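Local coordinates for bartonella effector protein (Bep) substrate of VirB T4SS (Bartonella sp. AR 15-3, PDB 4M16), which probably transfers AMP from ATP to tyrosine or threonine residues of target proteins, a reaction assigned to the whole effector, of which this is the N-terminal Fic domain, at residues E136-I139 and E140-K144; S59-L62 and K63-H66. One frame throughout, in Å; residues are numbered along the deposited sequence. Where two conformers were deposited one is given.

Contact 1: E136-I139 and E140-K144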
ATOM      1  N   GLU A 136       0.551 -17.188 -15.112  1.00 25.10           N
ATOM      2  CA  GLU A 136      -0.699 -17.638 -14.493  1.00 26.38           C
ATOM      3  C   GLU A 136      -0.617 -17.851 -12.966  1.00 23.91           C
ATOM      4  O   GLU A 136      -1.474 -17.354 -12.217  1.00 22.94           O
ATOM      5  CB  GLU A 136      -1.184 -18.916 -15.178  1.00 29.45           C
ATOM      6  CG  GLU A 136      -2.136 -19.768 -14.359  1.00 32.46           C
ATOM      7  CD  GLU A 136      -2.601 -20.996 -15.122  1.00 35.27           C
ATOM      8  OE1 GLU A 136      -1.749 -21.812 -15.551  1.00 37.51           O
ATOM      9  OE2 GLU A 136      -3.828 -21.127 -15.258  1.00 37.48           O
ATOM     10  N   ASP A 137       0.413 -18.555 -12.509  1.00 20.80           N
ATOM     11  CA  ASP A 137       0.573 -18.786 -11.077  1.00 20.24           C
ATOM     12  C   ASP A 137       1.023 -17.509 -10.388  1.00 18.00           C
ATOM     13  O   ASP A 137       0.613 -17.267  -9.273  1.00 16.40           O
ATOM     14  CB  ASP A 137       1.564 -19.916 -10.800  1.00 21.09           C
ATOM     15  CG  ASP A 137       0.983 -21.314 -11.122  1.00 22.95           C
ATOM     16  OD1 ASP A 137      -0.233 -21.436 -11.343  1.00 23.85           O
ATOM     17  OD2 ASP A 137       1.765 -22.272 -11.230  1.00 22.89           O
ATOM     18  N   PHE A 138       1.900 -16.731 -11.042  1.00 17.35           N
ATOM     19  CA  PHE A 138       2.325 -15.463 -10.505  1.00 16.73           C
ATOM     20  C   PHE A 138       1.112 -14.529 -10.329  1.00 16.23           C
ATOM     21  O   PHE A 138       0.977 -13.876  -9.290  1.00 16.10           O
ATOM     22  CB  PHE A 138       3.462 -14.805 -11.331  1.00 17.20           C
ATOM     23  CG  PHE A 138       3.889 -13.484 -10.791  1.00 17.17           C
ATOM     24  CD1 PHE A 138       4.784 -13.419  -9.715  1.00 16.84           C
ATOM     25  CD2 PHE A 138       3.390 -12.295 -11.303  1.00 17.27           C
ATOM     26  CE1 PHE A 138       5.178 -12.183  -9.177  1.00 17.09           C
ATOM     27  CE2 PHE A 138       3.759 -11.060 -10.749  1.00 17.53           C
ATOM     28  CZ  PHE A 138       4.666 -11.003  -9.711  1.00 17.14           C
ATOM     29  N   ILE A 139       0.212 -14.448 -11.301  1.00 16.34           N
ATOM     30  CA  ILE A 139      -0.969 -13.627 -11.102  1.00 16.99           C
ATOM     31  C   ILE A 139      -1.849 -14.142  -9.939  1.00 15.98           C
ATOM     32  O   ILE A 139      -2.296 -13.385  -9.106  1.00 15.42           O
ATOM     33  CB  ILE A 139      -1.734 -13.462 -12.419  1.00 18.49           C
ATOM     34  CG1 ILE A 139      -0.960 -12.460 -13.279  1.00 19.62           C
ATOM     35  CG2 ILE A 139      -3.116 -12.888 -12.172  1.00 18.98           C
ATOM     36  CD1 ILE A 139      -1.395 -12.472 -14.713  1.00 21.54           C
ATOM     37  N   GLU A 140      -2.087 -15.433  -9.886  1.00 16.68           N
ATOM     38  CA  GLU A 140      -2.940 -16.000  -8.831  0.50 16.48           C
ATOM     39  C   GLU A 140      -2.362 -15.641  -7.471  1.00 15.99           C
ATOM     40  O   GLU A 140      -3.080 -15.226  -6.591  1.00 15.50           O
ATOM     41  CB  GLU A 140      -3.061 -17.524  -8.994  0.50 16.73           C
ATOM     42  CG  GLU A 140      -3.625 -18.285  -7.809  0.50 16.47           C
ATOM     43  CD  GLU A 140      -5.125 -18.153  -7.631  0.50 16.80           C
ATOM     44  OE1 GLU A 140      -5.812 -17.596  -8.513  0.50 17.14           O
ATOM     45  OE2 GLU A 140      -5.629 -18.650  -6.632  0.50 16.49           O
ATOM     46  N   GLU A 141      -1.040 -15.823  -7.292  1.00 15.74           N
ATOM     47  CA  GLU A 141      -0.461 -15.644  -5.969  1.00 15.67           C
ATOM     48  C   GLU A 141      -0.343 -14.164  -5.611  1.00 14.68           C
ATOM     49  O   GLU A 141      -0.544 -13.800  -4.441  1.00 13.98           O
ATOM     50  CB  GLU A 141       0.909 -16.322  -5.866  1.00 16.91           C
ATOM     51  CG  GLU A 141       0.856 -17.844  -5.936  1.00 18.40           C
ATOM     52  CD  GLU A 141      -0.189 -18.429  -4.989  1.00 19.87           C
ATOM     53  OE1 GLU A 141      -0.120 -18.132  -3.780  1.00 19.79           O
ATOM     54  OE2 GLU A 141      -1.098 -19.183  -5.477  1.00 22.38           O
ATOM     55  N   THR A 142      -0.050 -13.321  -6.599  1.00 14.27           N
ATOM     56  CA  THR A 142      -0.017 -11.878  -6.336  0.50 14.12           C
ATOM     57  C   THR A 142      -1.388 -11.309  -6.032  1.00 14.46           C
ATOM     58  O   THR A 142      -1.508 -10.451  -5.163  1.00 14.89           O
ATOM     59  CB  THR A 142       0.665 -10.995  -7.418  0.50 13.95           C
ATOM     60  OG1 THR A 142       0.125 -11.233  -8.717  0.50 13.93           O
ATOM     61  CG2 THR A 142       2.210 -11.190  -7.392  0.50 14.00           C
ATOM     62  N   VAL A 143      -2.420 -11.760  -6.710  1.00 14.92           N
ATOM     63  CA  VAL A 143      -3.785 -11.305  -6.391  1.00 15.27           C
ATOM     64  C   VAL A 143      -4.127 -11.549  -4.923  1.00 15.42           C
ATOM     65  O   VAL A 143      -4.570 -10.609  -4.202  1.00 15.61           O
ATOM     66  CB  VAL A 143      -4.830 -12.008  -7.269  1.00 15.78           C
ATOM     67  CG1 VAL A 143      -6.232 -11.825  -6.690  1.00 15.97           C
ATOM     68  CG2 VAL A 143      -4.768 -11.519  -8.703  1.00 16.87           C
ATOM     69  N   LYS A 144      -3.832 -12.761  -4.440  1.00 15.78           N
ATOM     70  CA  LYS A 144      -4.102 -13.094  -3.036  1.00 16.48           C
ATOM     71  C   LYS A 144      -3.260 -12.257  -2.026  1.00 16.23           C
ATOM     72  O   LYS A 144      -3.794 -11.698  -1.039  1.00 14.57           O
ATOM     73  CB  LYS A 144      -3.912 -14.594  -2.775  1.00 17.35           C
ATOM     74  CG  LYS A 144      -4.982 -15.434  -3.439  1.00 19.01           C
ATOM     75  CD  LYS A 144      -4.854 -16.941  -3.202  1.00 19.75           C
ATOM     76  CE  LYS A 144      -3.646 -17.481  -3.915  1.00 20.09           C
ATOM     77  NZ  LYS A 144      -3.808 -18.914  -4.332  1.00 21.98           N
TER
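Phe138 O is gripped twice by Thr142: the backbone N donates to it at 2.9 Å and, in the modelled conformer (one of two), OG1 reaches it from the opposite face of the carbonyl plane, at 2.8 Å. In that conformer OG1 sits between its own backbone N and carbonyl carbon (chi1 53°), which also sends the methyl over the Phe138 ring, with Thr142 CG2 3.7 Å from the ring centroid and nearest the rim at CZ, a CH-pi contact. A stack with His176 and helix 159-174 enclose the phenyl group.

Val143 N bonds to Ile139 O, and the CG2 methyls of Ile139 and Val143 approach to 4.1 Å; the valine packs on helix 200-214. The outward side is ionic. Lys144 NZ meets Glu141 OE2 at 3.0 Å, syn but 33° out of the carboxylate plane. In the modelled conformer of Glu140, again one of two, Lys144 NZ also meets Glu140 OE2 at 2.9 Å, anti and likewise tilted, while OE1 accepts from His204. Glu140 N to Glu136 O and Glu141 N to Asp137 O continue the i to i-4 ladder. The whole is an amphipathic stretch of about two and a half alpha-helical turns near the start of helix 135-152 in the Fic fold.

Contact 2: S59-L62 and K63-H66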
ATOM      1  N   SER A  59       7.824  -7.261   4.967  1.00 17.25           N
ATOM      2  CA  SER A  59       7.361  -6.058   5.652  1.00 17.26           C
ATOM      3  C   SER A  59       8.519  -5.095   5.988  1.00 17.78           C
ATOM      4  O   SER A  59       8.338  -3.886   6.077  1.00 17.00           O
ATOM      5  CB  SER A  59       6.540  -6.471   6.911  1.00 17.26           C
ATOM      6  OG  SER A  59       7.305  -7.254   7.822  1.00 18.82           O
ATOM      7  N   SER A  60       9.727  -5.613   6.197  1.00 19.07           N
ATOM      8  CA  SER A  60      10.813  -4.695   6.451  1.00 20.10           C
ATOM      9  C   SER A  60      11.088  -3.864   5.205  1.00 18.52           C
ATOM     10  O   SER A  60      11.309  -2.674   5.305  1.00 18.21           O
ATOM     11  CB  SER A  60      12.076  -5.407   6.897  1.00 22.40           C
ATOM     12  OG  SER A  60      11.781  -5.895   8.178  1.00 25.94           O
ATOM     13  N   TYR A  61      11.063  -4.482   4.042  1.00 17.73           N
ATOM     14  CA  TYR A  61      11.266  -3.741   2.809  1.00 17.65           C
ATOM     15  C   TYR A  61      10.070  -2.794   2.591  1.00 17.71           C
ATOM     16  O   TYR A  61      10.236  -1.707   2.076  1.00 16.80           O
ATOM     17  CB  TYR A  61      11.391  -4.700   1.640  1.00 17.66           C
ATOM     18  CG  TYR A  61      11.638  -4.071   0.312  1.00 17.95           C
ATOM     19  CD1 TYR A  61      12.726  -3.242   0.099  1.00 19.17           C
ATOM     20  CD2 TYR A  61      10.765  -4.301  -0.753  1.00 18.39           C
ATOM     21  CE1 TYR A  61      12.948  -2.654  -1.129  1.00 19.92           C
ATOM     22  CE2 TYR A  61      10.974  -3.737  -1.979  1.00 18.74           C
ATOM     23  CZ  TYR A  61      12.080  -2.904  -2.176  1.00 20.91           C
ATOM     24  OH  TYR A  61      12.297  -2.363  -3.444  1.00 21.28           O
ATOM     25  N   LEU A  62       8.867  -3.244   2.955  1.00 17.22           N
ATOM     26  CA  LEU A  62       7.696  -2.411   2.729  1.00 17.02           C
ATOM     27  C   LEU A  62       7.827  -1.127   3.597  1.00 17.10           C
ATOM     28  O   LEU A  62       7.566  -0.008   3.120  1.00 16.25           O
ATOM     29  CB  LEU A  62       6.413  -3.174   3.035  1.00 17.53           C
ATOM     30  CG  LEU A  62       5.130  -2.381   2.807  1.00 17.69           C
ATOM     31  CD1 LEU A  62       4.786  -2.356   1.317  1.00 18.40           C
ATOM     32  CD2 LEU A  62       3.982  -3.019   3.555  1.00 18.48           C
ATOM     33  N   LYS A  63       8.291  -1.295   4.838  1.00 17.83           N
ATOM     34  CA  LYS A  63       8.515  -0.128   5.744  1.00 18.09           C
ATOM     35  C   LYS A  63       9.622   0.810   5.235  1.00 18.19           C
ATOM     36  O   LYS A  63       9.515   2.044   5.298  1.00 18.29           O
ATOM     37  CB  LYS A  63       8.825  -0.619   7.156  1.00 19.11           C
ATOM     38  CG  LYS A  63       7.670  -1.389   7.810  1.00 19.40           C
ATOM     39  CD  LYS A  63       8.131  -1.925   9.163  1.00 21.37           C
ATOM     40  CE  LYS A  63       7.210  -3.034   9.649  1.00 22.68           C
ATOM     41  NZ  LYS A  63       7.806  -3.845  10.743  1.00 23.47           N
ATOM     42  N   TYR A  64      10.702   0.211   4.726  1.00 18.39           N
ATOM     43  CA  TYR A  64      11.793   0.921   4.106  1.00 19.13           C
ATOM     44  C   TYR A  64      11.245   1.809   2.970  1.00 18.43           C
ATOM     45  O   TYR A  64      11.575   2.985   2.886  1.00 17.62           O
ATOM     46  CB  TYR A  64      12.861  -0.071   3.569  1.00 19.74           C
ATOM     47  CG  TYR A  64      13.782   0.541   2.569  1.00 21.63           C
ATOM     48  CD1 TYR A  64      14.935   1.228   2.977  1.00 22.76           C
ATOM     49  CD2 TYR A  64      13.557   0.389   1.208  1.00 22.32           C
ATOM     50  CE1 TYR A  64      15.818   1.765   2.053  1.00 23.70           C
ATOM     51  CE2 TYR A  64      14.428   0.933   0.270  1.00 22.94           C
ATOM     52  CZ  TYR A  64      15.554   1.617   0.690  1.00 24.33           C
ATOM     53  OH  TYR A  64      16.412   2.175  -0.225  1.00 26.35           O
ATOM     54  N   LEU A  65      10.454   1.206   2.078  1.00 18.12           N
ATOM     55  CA  LEU A  65       9.853   1.941   0.967  1.00 17.27           C
ATOM     56  C   LEU A  65       8.926   3.090   1.432  1.00 16.87           C
ATOM     57  O   LEU A  65       8.949   4.166   0.856  1.00 16.51           O
ATOM     58  CB  LEU A  65       9.091   0.997   0.018  1.00 17.07           C
ATOM     59  CG  LEU A  65       9.853   0.027  -0.857  1.00 17.68           C
ATOM     60  CD1 LEU A  65       8.899  -0.936  -1.582  1.00 17.48           C
ATOM     61  CD2 LEU A  65      10.746   0.747  -1.826  1.00 18.72           C
ATOM     62  N   HIS A  66       8.112   2.846   2.453  1.00 16.78           N
ATOM     63  CA  HIS A  66       7.242   3.897   2.965  1.00 17.02           C
ATOM     64  C   HIS A  66       8.043   5.076   3.513  1.00 17.26           C
ATOM     65  O   HIS A  66       7.679   6.233   3.278  1.00 16.25           O
ATOM     66  CB  HIS A  66       6.323   3.318   4.048  1.00 16.86           C
ATOM     67  CG  HIS A  66       5.219   4.225   4.435  1.00 16.59           C
ATOM     68  ND1 HIS A  66       5.326   5.115   5.469  1.00 17.40           N
ATOM     69  CD2 HIS A  66       3.974   4.375   3.935  1.00 16.34           C
ATOM     70  CE1 HIS A  66       4.184   5.755   5.610  1.00 17.07           C
ATOM     71  NE2 HIS A  66       3.358   5.333   4.685  1.00 16.91           N
TER
HETATM   72  O   HOH W   1       6.223  -6.178  10.435  1.00 34.46           O
HETATM   73  O   HOH W   2      10.596  -4.265  10.656  1.00 45.98           O
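Tyr61 and Leu65, one helical turn apart, make the main apolar contact. Leu65 CD1 lies over one face of the tyrosine ring, 4.0 Å from the Tyr61 centroid and 29° off the normal, a CH-pi contact displaced toward the CE2 side, where Leu65 CD1 and Tyr61 CE2 are 3.5 Å apart. The second methyl, CD2, sits near Tyr61 CZ and the phenol oxygen. Tyr61 brings its ring alongside the following turn because CG stands opposite the backbone N (chi1 -179°), beside the carbonyl carbon.

The aromatic pair is looser. The rings of Tyr61 and Tyr64 meet rim to rim with planes only 16° apart, neither lying over the other; Tyr61 CE1 and Tyr64 CD2 come to 3.9 Å. Phe57 meets the Tyr61 ring steeply, and Tyr64 OH is bonded to Arg68.

Four main-chain bonds carry the helix through this turn: Lys63 N to Ser59 O, Tyr64 N to Ser60 O, Leu65 N to Tyr61 O and His66 N to Leu62 O.

Between Lys63 and the two serines, the side-chain links run through water. Lys63, extended beyond CG, passes its aliphatic chain along Ser59 O, with Lys63 CG 3.1 Å from that oxygen. Its ammonium then donates to two waters, each 2.8 Å from Lys63 NZ. The first water donates in turn to Ser59 OG, which is also bonded to Asp121; the second is 3.2 Å from Ser60 OG.

On the buried side, Leu62 and Leu65 pack on helix 159-174, and both His66 ring nitrogens are satisfied, ND1 by Gly78 N and NE2 by Ala157 O. Since Gly78 N must donate and Ala157 O must accept, the bonding is consistent with a neutral imidazole carrying its proton on NE2. The lysine charge, by contrast, is met here through water.

Both contacts lie within single helices, contact 1 in 135-152 and contact 2 in 59-70, so each joins successive turns of one element. They do not touch: their centres are 21 Å apart and their nearest atoms about 12 Å. Contact 2 lies nearer the middle of the chain, about 10 Å from its centre against 17 Å, although each has both buried and exposed residues. Helix 159-174 is common ground, receiving apolar side chains from both; contact 1 also leans on helix 200-214. Their polar sides differ: residues 136-144 use direct salt bridges between neighbouring side chains, whereas residues 59-66 link lysine to serines through water.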